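Long-range contacts in hypothetical protein EF0006 (Enterococcus faecalis, PDB 2GMQ), which is of unknown function but belongs to the PrgU-like family and may take part in the plasmid-encoded pheromone response: residues 32-37 and 101-106; 36-41 and 92-97; 75-80 and 97-102. All blocks are in the same frame, centred on the assembly; numbering follows the deposited sequence. Where two conformers were deposited one is given.

Contact 1: residues 32-37 and 101-106; sequences GKLVKV and TPINRG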
ATOM      1  N   GLY A  32      -7.484 -15.060  16.730  1.00 25.85           N
ATOM      2  CA  GLY A  32      -8.334 -15.067  17.947  1.00 26.46           C
ATOM      3  C   GLY A  32      -8.591 -13.654  18.380  1.00 27.71           C
ATOM      4  O   GLY A  32      -8.872 -12.751  17.551  1.00 27.08           O
ATOM      5  N   LYS A  33      -8.491 -13.479  19.692  1.00 27.85           N
ATOM      6  CA  LYS A  33      -8.744 -12.198  20.374  1.00 27.49           C
ATOM      7  C   LYS A  33      -7.663 -11.124  20.005  1.00 27.50           C
ATOM      8  O   LYS A  33      -6.430 -11.422  19.926  1.00 27.19           O
ATOM      9  CB  LYS A  33      -8.569 -12.447  21.874  1.00 30.05           C
ATOM     10  CG  LYS A  33      -9.055 -11.341  22.767  1.00 34.29           C
ATOM     11  CD  LYS A  33      -9.009 -11.767  24.215  1.00 35.59           C
ATOM     12  CE  LYS A  33      -9.709 -10.719  25.173  1.00 41.07           C
ATOM     13  NZ  LYS A  33      -9.087  -9.370  25.199  1.00 41.47           N
ATOM     14  N   LEU A  34      -8.086  -9.873  19.894  1.00 27.57           N
ATOM     15  CA  LEU A  34      -7.138  -8.789  19.700  1.00 27.38           C
ATOM     16  C   LEU A  34      -6.462  -8.459  21.079  1.00 28.21           C
ATOM     17  O   LEU A  34      -7.157  -8.106  22.051  1.00 27.90           O
ATOM     18  CB  LEU A  34      -7.862  -7.563  19.146  1.00 29.33           C
ATOM     19  CG  LEU A  34      -6.941  -6.278  18.926  1.00 27.15           C
ATOM     20  CD1 LEU A  34      -5.729  -6.637  18.014  1.00 29.07           C
ATOM     21  CD2 LEU A  34      -7.746  -5.149  18.308  1.00 29.48           C
ATOM     22  N   VAL A  35      -5.146  -8.598  21.146  1.00 25.60           N
ATOM     23  CA  VAL A  35      -4.470  -8.552  22.451  1.00 26.75           C
ATOM     24  C   VAL A  35      -3.909  -7.121  22.586  1.00 26.90           C
ATOM     25  O   VAL A  35      -4.036  -6.478  23.638  1.00 29.01           O
ATOM     26  CB  VAL A  35      -3.312  -9.612  22.500  1.00 27.59           C
ATOM     27  CG1 VAL A  35      -2.376  -9.359  23.732  1.00 27.85           C
ATOM     28  CG2 VAL A  35      -3.883 -11.042  22.542  1.00 26.96           C
ATOM     29  N   LYS A  36      -3.249  -6.663  21.524  1.00 27.22           N
ATOM     30  CA  LYS A  36      -2.640  -5.337  21.618  1.00 27.69           C
ATOM     31  C   LYS A  36      -2.443  -4.721  20.218  1.00 28.18           C
ATOM     32  O   LYS A  36      -2.530  -5.428  19.206  1.00 28.53           O
ATOM     33  CB  LYS A  36      -1.298  -5.438  22.376  1.00 28.25           C
ATOM     34  CG  LYS A  36      -0.244  -6.211  21.600  1.00 30.94           C
ATOM     35  CD  LYS A  36       1.149  -6.099  22.200  1.00 32.48           C
ATOM     36  CE  LYS A  36       1.517  -7.286  23.082  1.00 37.08           C
ATOM     37  NZ  LYS A  36       3.052  -7.202  23.419  1.00 39.44           N
ATOM     38  N   VAL A  37      -2.294  -3.384  20.190  1.00 26.69           N
ATOM     39  CA  VAL A  37      -2.056  -2.681  18.928  1.00 27.08           C
ATOM     40  C   VAL A  37      -0.822  -1.789  19.227  1.00 26.46           C
ATOM     41  O   VAL A  37      -0.636  -1.285  20.393  1.00 27.14           O
ATOM     42  CB  VAL A  37      -3.221  -1.778  18.478  1.00 26.69           C
ATOM     43  CG1 VAL A  37      -4.569  -2.565  18.467  1.00 26.55           C
ATOM     44  CG2 VAL A  37      -3.416  -0.618  19.416  1.00 32.03           C
ATOM     45  N   THR A 101     -11.698  -4.447  25.597  1.00 23.56           N
ATOM     46  CA  THR A 101     -12.947  -4.957  24.917  1.00 24.26           C
ATOM     47  C   THR A 101     -12.622  -6.231  24.126  1.00 25.55           C
ATOM     48  O   THR A 101     -11.778  -6.242  23.205  1.00 24.35           O
ATOM     49  CB  THR A 101     -13.462  -3.924  23.989  1.00 26.57           C
ATOM     50  OG1 THR A 101     -13.759  -2.749  24.763  1.00 26.82           O
ATOM     51  CG2 THR A 101     -14.686  -4.513  23.172  1.00 24.67           C
ATOM     52  N   PRO A 102     -13.296  -7.362  24.438  1.00 25.46           N
ATOM     53  CA  PRO A 102     -13.030  -8.571  23.627  1.00 24.59           C
ATOM     54  C   PRO A 102     -13.505  -8.429  22.190  1.00 25.94           C
ATOM     55  O   PRO A 102     -14.672  -8.009  21.926  1.00 23.48           O
ATOM     56  CB  PRO A 102     -13.792  -9.700  24.406  1.00 27.51           C
ATOM     57  CG  PRO A 102     -13.974  -9.100  25.744  1.00 27.64           C
ATOM     58  CD  PRO A 102     -14.267  -7.654  25.518  1.00 25.61           C
ATOM     59  N   ILE A 103     -12.586  -8.671  21.263  1.00 26.32           N
ATOM     60  CA  ILE A 103     -12.960  -8.689  19.861  1.00 27.90           C
ATOM     61  C   ILE A 103     -12.087  -9.667  19.120  1.00 26.99           C
ATOM     62  O   ILE A 103     -10.852  -9.648  19.330  1.00 27.03           O
ATOM     63  CB  ILE A 103     -12.930  -7.334  19.184  1.00 26.38           C
ATOM     64  CG1 ILE A 103     -13.528  -7.517  17.757  1.00 33.72           C
ATOM     65  CG2 ILE A 103     -11.515  -6.736  19.222  1.00 30.17           C
ATOM     66  CD1 ILE A 103     -14.003  -6.371  17.049  1.00 31.88           C
ATOM     67  N   ASN A 104     -12.689 -10.463  18.229  1.00 25.35           N
ATOM     68  CA  ASN A 104     -11.891 -11.464  17.503  1.00 27.17           C
ATOM     69  C   ASN A 104     -11.645 -11.082  16.051  1.00 26.33           C
ATOM     70  O   ASN A 104     -12.348 -10.196  15.514  1.00 27.92           O
ATOM     71  CB  ASN A 104     -12.434 -12.906  17.664  1.00 30.10           C
ATOM     72  CG  ASN A 104     -12.059 -13.567  19.045  1.00 33.25           C
ATOM     73  OD1 ASN A 104     -11.793 -14.798  19.123  1.00 33.90           O
ATOM     74  ND2 ASN A 104     -12.206 -12.774  20.147  1.00 34.00           N
ATOM     75  N   ARG A 105     -10.723 -11.786  15.383  1.00 23.55           N
ATOM     76  CA  ARG A 105     -10.230 -11.304  14.082  1.00 25.26           C
ATOM     77  C   ARG A 105     -11.415 -11.351  13.070  1.00 26.50           C
ATOM     78  O   ARG A 105     -11.483 -10.478  12.227  1.00 28.00           O
ATOM     79  CB  ARG A 105      -9.034 -12.128  13.571  1.00 25.90           C
ATOM     80  CG  ARG A 105      -8.443 -11.433  12.356  1.00 27.50           C
ATOM     81  CD  ARG A 105      -7.097 -11.933  12.065  1.00 37.12           C
ATOM     82  NE  ARG A 105      -6.526 -11.209  10.932  1.00 33.38           N
ATOM     83  CZ  ARG A 105      -5.303 -11.356  10.605  1.00 37.18           C
ATOM     84  NH1 ARG A 105      -4.575 -12.159  11.365  1.00 40.35           N
ATOM     85  NH2 ARG A 105      -4.781 -10.687   9.565  1.00 39.15           N
ATOM     86  N   GLY A 106     -12.280 -12.390  13.170  1.00 28.49           N
ATOM     87  CA  GLY A 106     -13.400 -12.622  12.198  1.00 28.27           C
ATOM     88  C   GLY A 106     -14.358 -11.440  12.194  1.00 26.56           C
ATOM     89  O   GLY A 106     -14.548 -10.780  11.123  1.00 27.37           O
TER
HETATM   90  O   HOH W   1      -9.754  -8.200  22.673  1.00 24.64           O

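Contact 2: residues 36-41 and 92-97; sequences KVRLKN and INVPVF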
ATOM      1  N   LYS A  36      -3.249  -6.663  21.524  1.00 27.22           N
ATOM      2  CA  LYS A  36      -2.640  -5.337  21.618  1.00 27.69           C
ATOM      3  C   LYS A  36      -2.443  -4.721  20.218  1.00 28.18           C
ATOM      4  O   LYS A  36      -2.530  -5.428  19.206  1.00 28.53           O
ATOM      5  CB  LYS A  36      -1.298  -5.438  22.376  1.00 28.25           C
ATOM      6  CG  LYS A  36      -0.244  -6.211  21.600  1.00 30.94           C
ATOM      7  CD  LYS A  36       1.149  -6.099  22.200  1.00 32.48           C
ATOM      8  CE  LYS A  36       1.517  -7.286  23.082  1.00 37.08           C
ATOM      9  NZ  LYS A  36       3.052  -7.202  23.419  1.00 39.44           N
ATOM     10  N   VAL A  37      -2.294  -3.384  20.190  1.00 26.69           N
ATOM     11  CA  VAL A  37      -2.056  -2.681  18.928  1.00 27.08           C
ATOM     12  C   VAL A  37      -0.822  -1.789  19.227  1.00 26.46           C
ATOM     13  O   VAL A  37      -0.636  -1.285  20.393  1.00 27.14           O
ATOM     14  CB  VAL A  37      -3.221  -1.778  18.478  1.00 26.69           C
ATOM     15  CG1 VAL A  37      -4.569  -2.565  18.467  1.00 26.55           C
ATOM     16  CG2 VAL A  37      -3.416  -0.618  19.416  1.00 32.03           C
ATOM     17  N   ARG A  38       0.033  -1.642  18.235  1.00 25.78           N
ATOM     18  CA  ARG A  38       1.183  -0.825  18.376  1.00 27.16           C
ATOM     19  C   ARG A  38       1.179   0.180  17.266  1.00 26.89           C
ATOM     20  O   ARG A  38       0.974  -0.183  16.126  1.00 28.37           O
ATOM     21  CB  ARG A  38       2.360  -1.805  18.273  1.00 28.79           C
ATOM     22  CG  ARG A  38       3.688  -1.248  18.083  1.00 30.53           C
ATOM     23  CD  ARG A  38       4.626  -2.443  17.665  1.00 39.60           C
ATOM     24  NE  ARG A  38       5.857  -1.870  17.162  1.00 42.53           N
ATOM     25  CZ  ARG A  38       7.077  -2.106  17.664  1.00 46.80           C
ATOM     26  NH1 ARG A  38       7.229  -2.953  18.698  1.00 43.39           N
ATOM     27  NH2 ARG A  38       8.139  -1.486  17.134  1.00 47.60           N
ATOM     28  N   LEU A  39       1.479   1.459  17.547  1.00 27.17           N
ATOM     29  CA  LEU A  39       1.533   2.428  16.467  1.00 26.91           C
ATOM     30  C   LEU A  39       2.701   2.150  15.540  1.00 26.80           C
ATOM     31  O   LEU A  39       3.835   1.795  15.970  1.00 27.06           O
ATOM     32  CB  LEU A  39       1.715   3.884  17.006  1.00 27.61           C
ATOM     33  CG  LEU A  39       0.421   4.660  17.220  1.00 30.06           C
ATOM     34  CD1 LEU A  39      -0.265   5.023  15.983  1.00 28.48           C
ATOM     35  CD2 LEU A  39      -0.552   3.843  18.151  1.00 33.22           C
ATOM     36  N   LYS A  40       2.444   2.350  14.255  1.00 26.51           N
ATOM     37  CA  LYS A  40       3.501   2.260  13.262  0.50 25.58           C
ATOM     38  C   LYS A  40       4.550   3.364  13.449  1.00 25.49           C
ATOM     39  O   LYS A  40       4.279   4.421  14.055  1.00 23.84           O
ATOM     40  CB  LYS A  40       2.909   2.287  11.859  0.50 27.10           C
ATOM     41  CG  LYS A  40       2.471   0.888  11.398  0.50 26.88           C
ATOM     42  CD  LYS A  40       1.891   0.968  10.022  0.50 30.27           C
ATOM     43  CE  LYS A  40       1.541  -0.408   9.477  0.50 26.97           C
ATOM     44  NZ  LYS A  40       0.311  -0.332   8.660  0.50 27.57           N
ATOM     45  N   ASN A  41       5.753   3.135  12.926  1.00 23.37           N
ATOM     46  CA  ASN A  41       6.837   4.068  13.180  1.00 25.05           C
ATOM     47  C   ASN A  41       6.587   5.479  12.649  1.00 24.67           C
ATOM     48  O   ASN A  41       6.871   6.476  13.344  1.00 25.55           O
ATOM     49  CB  ASN A  41       8.194   3.564  12.618  1.00 26.55           C
ATOM     50  CG  ASN A  41       8.709   2.307  13.329  1.00 28.91           C
ATOM     51  OD1 ASN A  41       8.050   1.652  14.142  1.00 32.51           O
ATOM     52  ND2 ASN A  41       9.941   1.974  12.996  1.00 34.03           N
ATOM     53  N   ILE A  92      12.630   6.277  17.120  1.00 42.45           N
ATOM     54  CA  ILE A  92      11.647   6.752  18.095  1.00 41.06           C
ATOM     55  C   ILE A  92      10.874   5.570  18.737  1.00 39.39           C
ATOM     56  O   ILE A  92      10.448   4.662  17.996  1.00 39.00           O
ATOM     57  CB  ILE A  92      10.607   7.756  17.409  1.00 42.40           C
ATOM     58  CG1 ILE A  92       9.693   8.394  18.453  1.00 43.49           C
ATOM     59  CG2 ILE A  92       9.753   7.084  16.279  1.00 42.31           C
ATOM     60  CD1 ILE A  92       8.428   8.809  17.906  1.00 44.91           C
ATOM     61  N   ASN A  93      10.703   5.575  20.075  1.00 36.03           N
ATOM     62  CA  ASN A  93       9.808   4.588  20.740  1.00 34.52           C
ATOM     63  C   ASN A  93       8.386   4.851  20.363  1.00 32.70           C
ATOM     64  O   ASN A  93       7.994   5.995  20.084  1.00 31.98           O
ATOM     65  CB  ASN A  93       9.863   4.613  22.250  1.00 34.53           C
ATOM     66  CG  ASN A  93      11.283   4.499  22.756  1.00 36.95           C
ATOM     67  OD1 ASN A  93      12.030   3.587  22.365  1.00 38.76           O
ATOM     68  ND2 ASN A  93      11.679   5.451  23.582  1.00 40.75           N
ATOM     69  N   VAL A  94       7.596   3.791  20.413  1.00 29.81           N
ATOM     70  CA  VAL A  94       6.247   3.867  19.874  1.00 28.64           C
ATOM     71  C   VAL A  94       5.237   3.400  20.937  1.00 27.89           C
ATOM     72  O   VAL A  94       5.572   2.544  21.749  1.00 26.82           O
ATOM     73  CB  VAL A  94       6.110   3.015  18.571  1.00 29.49           C
ATOM     74  CG1 VAL A  94       7.155   3.371  17.516  1.00 29.58           C
ATOM     75  CG2 VAL A  94       6.098   1.540  18.828  1.00 30.58           C
ATOM     76  N   PRO A  95       4.024   4.015  20.970  1.00 27.44           N
ATOM     77  CA  PRO A  95       2.966   3.656  21.944  1.00 26.50           C
ATOM     78  C   PRO A  95       2.349   2.287  21.628  1.00 27.13           C
ATOM     79  O   PRO A  95       2.104   2.014  20.450  1.00 25.61           O
ATOM     80  CB  PRO A  95       1.866   4.705  21.715  1.00 28.58           C
ATOM     81  CG  PRO A  95       2.322   5.633  20.730  1.00 31.60           C
ATOM     82  CD  PRO A  95       3.669   5.191  20.154  1.00 27.09           C
ATOM     83  N   VAL A  96       1.991   1.521  22.685  1.00 27.50           N
ATOM     84  CA  VAL A  96       1.325   0.246  22.556  1.00 27.34           C
ATOM     85  C   VAL A  96       0.145   0.287  23.527  1.00 27.48           C
ATOM     86  O   VAL A  96       0.318   0.763  24.693  1.00 25.90           O
ATOM     87  CB  VAL A  96       2.280  -0.880  23.016  1.00 29.09           C
ATOM     88  CG1 VAL A  96       1.598  -2.231  23.044  1.00 28.10           C
ATOM     89  CG2 VAL A  96       3.603  -0.830  22.204  1.00 32.17           C
ATOM     90  N   PHE A  97      -0.986  -0.252  23.063  1.00 27.44           N
ATOM     91  CA  PHE A  97      -2.187  -0.318  23.957  1.00 28.18           C
ATOM     92  C   PHE A  97      -2.626  -1.753  24.045  1.00 29.86           C
ATOM     93  O   PHE A  97      -2.590  -2.467  23.023  1.00 30.38           O
ATOM     94  CB  PHE A  97      -3.334   0.475  23.362  1.00 29.82           C
ATOM     95  CG  PHE A  97      -3.037   1.940  23.306  1.00 27.25           C
ATOM     96  CD1 PHE A  97      -3.316   2.761  24.420  1.00 28.60           C
ATOM     97  CD2 PHE A  97      -2.502   2.502  22.107  1.00 30.11           C
ATOM     98  CE1 PHE A  97      -3.035   4.147  24.412  1.00 28.14           C
ATOM     99  CE2 PHE A  97      -2.206   3.904  22.072  1.00 32.21           C
ATOM    100  CZ  PHE A  97      -2.475   4.724  23.197  1.00 29.86           C
TER

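Contact 3: residues 75-80 and 97-102; sequences LEVYPE and FFIKTP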
ATOM      1  N   LEU A  75     -12.941   0.618  21.195  1.00 26.81           N
ATOM      2  CA  LEU A  75     -12.435  -0.518  21.989  1.00 27.79           C
ATOM      3  C   LEU A  75     -11.824   0.045  23.245  1.00 28.27           C
ATOM      4  O   LEU A  75     -11.037   0.980  23.159  1.00 29.62           O
ATOM      5  CB  LEU A  75     -11.343  -1.334  21.213  1.00 29.10           C
ATOM      6  CG  LEU A  75     -11.909  -2.061  19.967  1.00 29.57           C
ATOM      7  CD1 LEU A  75     -10.632  -2.645  19.232  1.00 30.33           C
ATOM      8  CD2 LEU A  75     -12.955  -3.132  20.179  1.00 29.76           C
ATOM      9  N   GLU A  76     -12.243  -0.464  24.412  1.00 27.59           N
ATOM     10  CA  GLU A  76     -11.603  -0.023  25.654  0.50 27.51           C
ATOM     11  C   GLU A  76     -10.234  -0.691  25.737  1.00 27.35           C
ATOM     12  O   GLU A  76     -10.061  -1.850  25.271  1.00 25.74           O
ATOM     13  CB  GLU A  76     -12.415  -0.423  26.880  0.50 26.87           C
ATOM     14  CG  GLU A  76     -13.887  -0.025  26.841  0.50 27.90           C
ATOM     15  CD  GLU A  76     -14.532  -0.335  28.150  0.50 29.08           C
ATOM     16  OE1 GLU A  76     -14.742  -1.531  28.408  0.50 28.37           O
ATOM     17  OE2 GLU A  76     -14.798   0.605  28.930  0.50 26.34           O
ATOM     18  N   VAL A  77      -9.299   0.036  26.323  1.00 28.12           N
ATOM     19  CA  VAL A  77      -7.957  -0.447  26.638  1.00 27.59           C
ATOM     20  C   VAL A  77      -7.811  -0.601  28.147  1.00 28.88           C
ATOM     21  O   VAL A  77      -8.688  -0.163  28.905  1.00 27.95           O
ATOM     22  CB  VAL A  77      -6.861   0.522  26.074  1.00 27.61           C
ATOM     23  CG1 VAL A  77      -7.101   0.723  24.528  1.00 31.42           C
ATOM     24  CG2 VAL A  77      -6.883   1.880  26.864  1.00 25.30           C
ATOM     25  N   TYR A  78      -6.703  -1.219  28.590  1.00 28.68           N
ATOM     26  CA  TYR A  78      -6.334  -1.306  29.960  1.00 30.05           C
ATOM     27  C   TYR A  78      -5.366  -0.146  30.162  1.00 29.86           C
ATOM     28  O   TYR A  78      -4.217  -0.263  29.737  1.00 29.19           O
ATOM     29  CB  TYR A  78      -5.605  -2.631  30.234  1.00 29.51           C
ATOM     30  CG  TYR A  78      -6.426  -3.882  30.104  1.00 27.22           C
ATOM     31  CD1 TYR A  78      -7.420  -4.183  31.045  1.00 25.13           C
ATOM     32  CD2 TYR A  78      -6.177  -4.808  29.077  1.00 25.65           C
ATOM     33  CE1 TYR A  78      -8.195  -5.399  30.963  1.00 29.22           C
ATOM     34  CE2 TYR A  78      -6.957  -6.033  28.994  1.00 25.38           C
ATOM     35  CZ  TYR A  78      -7.931  -6.301  29.941  1.00 28.62           C
ATOM     36  OH  TYR A  78      -8.635  -7.474  29.844  1.00 27.04           O
ATOM     37  N   PRO A  79      -5.849   1.020  30.672  1.00 30.23           N
ATOM     38  CA  PRO A  79      -4.934   2.183  30.673  1.00 30.68           C
ATOM     39  C   PRO A  79      -3.625   1.948  31.415  1.00 30.71           C
ATOM     40  O   PRO A  79      -2.624   2.567  31.073  1.00 32.64           O
ATOM     41  CB  PRO A  79      -5.747   3.314  31.365  1.00 30.39           C
ATOM     42  CG  PRO A  79      -7.101   2.841  31.470  1.00 31.60           C
ATOM     43  CD  PRO A  79      -7.229   1.406  30.997  1.00 30.31           C
ATOM     44  N   GLU A  80      -3.635   1.078  32.414  1.00 30.70           N
ATOM     45  CA  GLU A  80      -2.424   0.903  33.236  1.00 32.99           C
ATOM     46  C   GLU A  80      -1.368   0.018  32.572  1.00 31.00           C
ATOM     47  O   GLU A  80      -0.232  -0.027  33.044  1.00 30.50           O
ATOM     48  CB  GLU A  80      -2.747   0.481  34.696  1.00 34.24           C
ATOM     49  CG  GLU A  80      -3.892   1.258  35.381  1.00 39.33           C
ATOM     50  CD  GLU A  80      -3.659   2.774  35.541  1.00 45.99           C
ATOM     51  OE1 GLU A  80      -4.626   3.519  35.235  1.00 49.21           O
ATOM     52  OE2 GLU A  80      -2.550   3.230  35.964  1.00 47.05           O
ATOM     53  N   PHE A  97      -0.986  -0.252  23.063  1.00 27.44           N
ATOM     54  CA  PHE A  97      -2.187  -0.318  23.957  1.00 28.18           C
ATOM     55  C   PHE A  97      -2.626  -1.753  24.045  1.00 29.86           C
ATOM     56  O   PHE A  97      -2.590  -2.467  23.023  1.00 30.38           O
ATOM     57  CB  PHE A  97      -3.334   0.475  23.362  1.00 29.82           C
ATOM     58  CG  PHE A  97      -3.037   1.940  23.306  1.00 27.25           C
ATOM     59  CD1 PHE A  97      -3.316   2.761  24.420  1.00 28.60           C
ATOM     60  CD2 PHE A  97      -2.502   2.502  22.107  1.00 30.11           C
ATOM     61  CE1 PHE A  97      -3.035   4.147  24.412  1.00 28.14           C
ATOM     62  CE2 PHE A  97      -2.206   3.904  22.072  1.00 32.21           C
ATOM     63  CZ  PHE A  97      -2.475   4.724  23.197  1.00 29.86           C
ATOM     64  N   PHE A  98      -3.074  -2.137  25.233  1.00 28.16           N
ATOM     65  CA  PHE A  98      -3.552  -3.511  25.419  1.00 26.90           C
ATOM     66  C   PHE A  98      -5.046  -3.442  25.424  1.00 26.68           C
ATOM     67  O   PHE A  98      -5.637  -2.654  26.169  1.00 29.45           O
ATOM     68  CB  PHE A  98      -3.049  -4.145  26.675  1.00 28.86           C
ATOM     69  CG  PHE A  98      -1.537  -4.445  26.619  1.00 30.89           C
ATOM     70  CD1 PHE A  98      -1.098  -5.743  26.377  1.00 30.76           C
ATOM     71  CD2 PHE A  98      -0.633  -3.415  26.689  1.00 30.18           C
ATOM     72  CE1 PHE A  98       0.290  -6.026  26.291  1.00 33.75           C
ATOM     73  CE2 PHE A  98       0.802  -3.647  26.614  1.00 32.95           C
ATOM     74  CZ  PHE A  98       1.257  -4.955  26.402  1.00 34.36           C
ATOM     75  N   ILE A  99      -5.630  -4.260  24.574  1.00 26.09           N
ATOM     76  CA  ILE A  99      -7.073  -4.137  24.340  1.00 26.58           C
ATOM     77  C   ILE A  99      -7.867  -4.871  25.421  1.00 26.95           C
ATOM     78  O   ILE A  99      -7.701  -6.086  25.573  1.00 28.13           O
ATOM     79  CB  ILE A  99      -7.426  -4.622  22.951  1.00 25.03           C
ATOM     80  CG1 ILE A  99      -6.708  -3.816  21.833  1.00 26.41           C
ATOM     81  CG2 ILE A  99      -8.921  -4.453  22.683  1.00 28.82           C
ATOM     82  CD1 ILE A  99      -6.762  -2.334  22.067  1.00 27.87           C
ATOM     83  N   LYS A 100      -8.830  -4.156  26.030  1.00 25.98           N
ATOM     84  CA  LYS A 100      -9.750  -4.733  27.028  1.00 24.78           C
ATOM     85  C   LYS A 100     -11.075  -5.261  26.432  1.00 26.10           C
ATOM     86  O   LYS A 100     -11.558  -6.380  26.803  1.00 26.63           O
ATOM     87  CB  LYS A 100     -10.039  -3.635  28.074  1.00 24.56           C
ATOM     88  CG  LYS A 100     -11.152  -4.079  29.117  1.00 27.83           C
ATOM     89  CD  LYS A 100     -11.138  -3.262  30.337  1.00 31.81           C
ATOM     90  CE  LYS A 100     -11.503  -1.840  30.065  1.00 38.87           C
ATOM     91  NZ  LYS A 100     -11.633  -1.043  31.368  1.00 39.18           N
ATOM     92  N   THR A 101     -11.698  -4.447  25.597  1.00 23.56           N
ATOM     93  CA  THR A 101     -12.947  -4.957  24.917  1.00 24.26           C
ATOM     94  C   THR A 101     -12.622  -6.231  24.126  1.00 25.55           C
ATOM     95  O   THR A 101     -11.778  -6.242  23.205  1.00 24.35           O
ATOM     96  CB  THR A 101     -13.462  -3.924  23.989  1.00 26.57           C
ATOM     97  OG1 THR A 101     -13.759  -2.749  24.763  1.00 26.82           O
ATOM     98  CG2 THR A 101     -14.686  -4.513  23.172  1.00 24.67           C
ATOM     99  N   PRO A 102     -13.296  -7.362  24.438  1.00 25.46           N
ATOM    100  CA  PRO A 102     -13.030  -8.571  23.627  1.00 24.59           C
ATOM    101  C   PRO A 102     -13.505  -8.429  22.190  1.00 25.94           C
ATOM    102  O   PRO A 102     -14.672  -8.009  21.926  1.00 23.48           O
ATOM    103  CB  PRO A 102     -13.792  -9.700  24.406  1.00 27.51           C
ATOM    104  CG  PRO A 102     -13.974  -9.100  25.744  1.00 27.64           C
ATOM    105  CD  PRO A 102     -14.267  -7.654  25.518  1.00 25.61           C
TER
HETATM  106  O   HOH W   2     -10.721   1.218  29.876  1.00 36.30           O
HETATM  107  O   HOH W   3      -3.237  -0.371  27.190  1.00 29.36           O

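Contact 1: residues 32-37 and 101-106
With chi1 at 178°, Leu34 sets CG trans to its own backbone N, which carries CD2 toward Ile103 CG2, the branch that Ile103 holds between its backbone N and carbonyl carbon. The two side chains lie side by side, pointing the same way, and Leu34 CB meets Ile103 CG2 at 3.7 Å. The backbones of Lys33 and Asn104 form a single beta bridge. Leu34 N donates to Ile103 O over 2.8 Å, and Lys33 CA adds a CA-H...O contact to the same oxygen. Gly32 O takes a weak bond from Arg105 N at 3.0 Å and a CA-H...O contact from Asn104 CA. The Asn104 amide lies alongside the Gly32-Lys33 peptide, OD1 3.5 Å from Gly32 C, and makes no capping bond to the helix that starts at Arg105. Arg105 sends its extended chain away: NH1 bonds Asn30 O, NE forms a salt bridge with Glu109, and the side chain packs on Arg105 of the second subunit. A water extends the contact: it donates to Leu34 O at 2.7 Å and accepts from Ile103 N and from Lys33 NZ, which chi4 of -62° turns back. The strand start and the approach to helix 105-112 are therefore joined mainly through backbone polar groups, one strong direct bond being extended by a water that satisfies Leu34 O and Ile103 N together.

Contact 2: residues 36-41 and 92-97
Strands 34-39 and 94-98 are antiparallel neighbours at the middle of a four-stranded sheet, and this contact is their pairing. Val37 and Phe97 form the hydrogen-bonded pair: Phe97 N reaches Val37 O at 2.9 Å and Val37 N reaches Phe97 O at 3.0 Å. Arg38 and Val96 follow as a non-hydrogen-bonded pair, and Leu39 N then donates to Pro95 O at 3.0 Å. On the face carrying Arg38 and Val96, the arginine chain, extended from CG to NE, runs across Val94, whose CG2 sits 3.6 Å above the guanidinium plane, offset toward its rim. Lys36 CD rests on Val96 CG1 at 4.0 Å. On the face carrying Val37 and Phe97 the side-chain contacts across the pair are apolar: Val37 CG2 and Leu39 CD2 approach the edge of the Phe97 ring, and Leu39 CB packs on Pro95 CD at 3.9 Å. Strand 23-27 flanks the pair beyond 34-39, with Leu25 against Val37, and strand 83-85 flanks it beyond 94-98, with Val85 against Val94 and Val96. Helix 41-50, which follows strand 34-39 in the chain, brings Met47 to Leu39 and Ala44 to Val94, while Ile58 and Ile61 lie against Phe97.

Contact 3: residues 75-80 and 97-102
Lys100 runs from the backbone of Glu76 over the ring of Tyr78 to a water. Its CB lies 3.3 Å from Glu76 O and sits squarely over the Tyr78 ring, 3.8 Å from the centroid and 7° off the normal, a CH-pi contact. CG, placed trans to the backbone N (chi1 173°), continues across the same ring to Tyr78 CE1, and CD stays over CE1 and CD1. A bend at chi3 (65°) then swings CE off the ring, to 3.5 Å from Val77 O and against Glu76 CB. At the tip, Lys100 NZ donates to a water over 2.9 Å, and that water in turn donates to Val77 O. At the edge of the tyrosine, Phe98 CB lies in the ring plane. Val77 and Ile99 form a single backbone bridge, with Tyr78 N bonded to Phe98 O. Glu76 O accepts from Lys100 N at 2.7 Å and from Thr101 N, both on the same face of its carbonyl plane. Thr101 OG1 takes the Glu76 N-H at 2.8 Å, while its CG2 meets Leu75 CD2. Both backbone polar groups of Glu76 are thereby satisfied by Lys100 and Thr101, and the water that joins Lys100 NZ to Val77 O extends the same polar link to the next residue of the 75-80 segment.

In the fold
The three contacts follow one continuous run, residues 92-106, as it leaves strand 94-98 and enters helix 105-112. Contact 2 comes first along it, pairing the strand with 34-39; contact 3, sharing Phe97, brings the strand's end and the following loop to the end of strand 71-76 in the three-stranded sheet; contact 1, sharing Thr101 and Pro102 with contact 3, returns the loop to the start of strand 34-39. Centres of contacts 1 and 3 are about 10 Å apart, those of 2 and 3 about 14 Å, and those of 1 and 2 about 16 Å. The run thus ties both sheets together and leads into the C-terminal helix, which meets a second subunit.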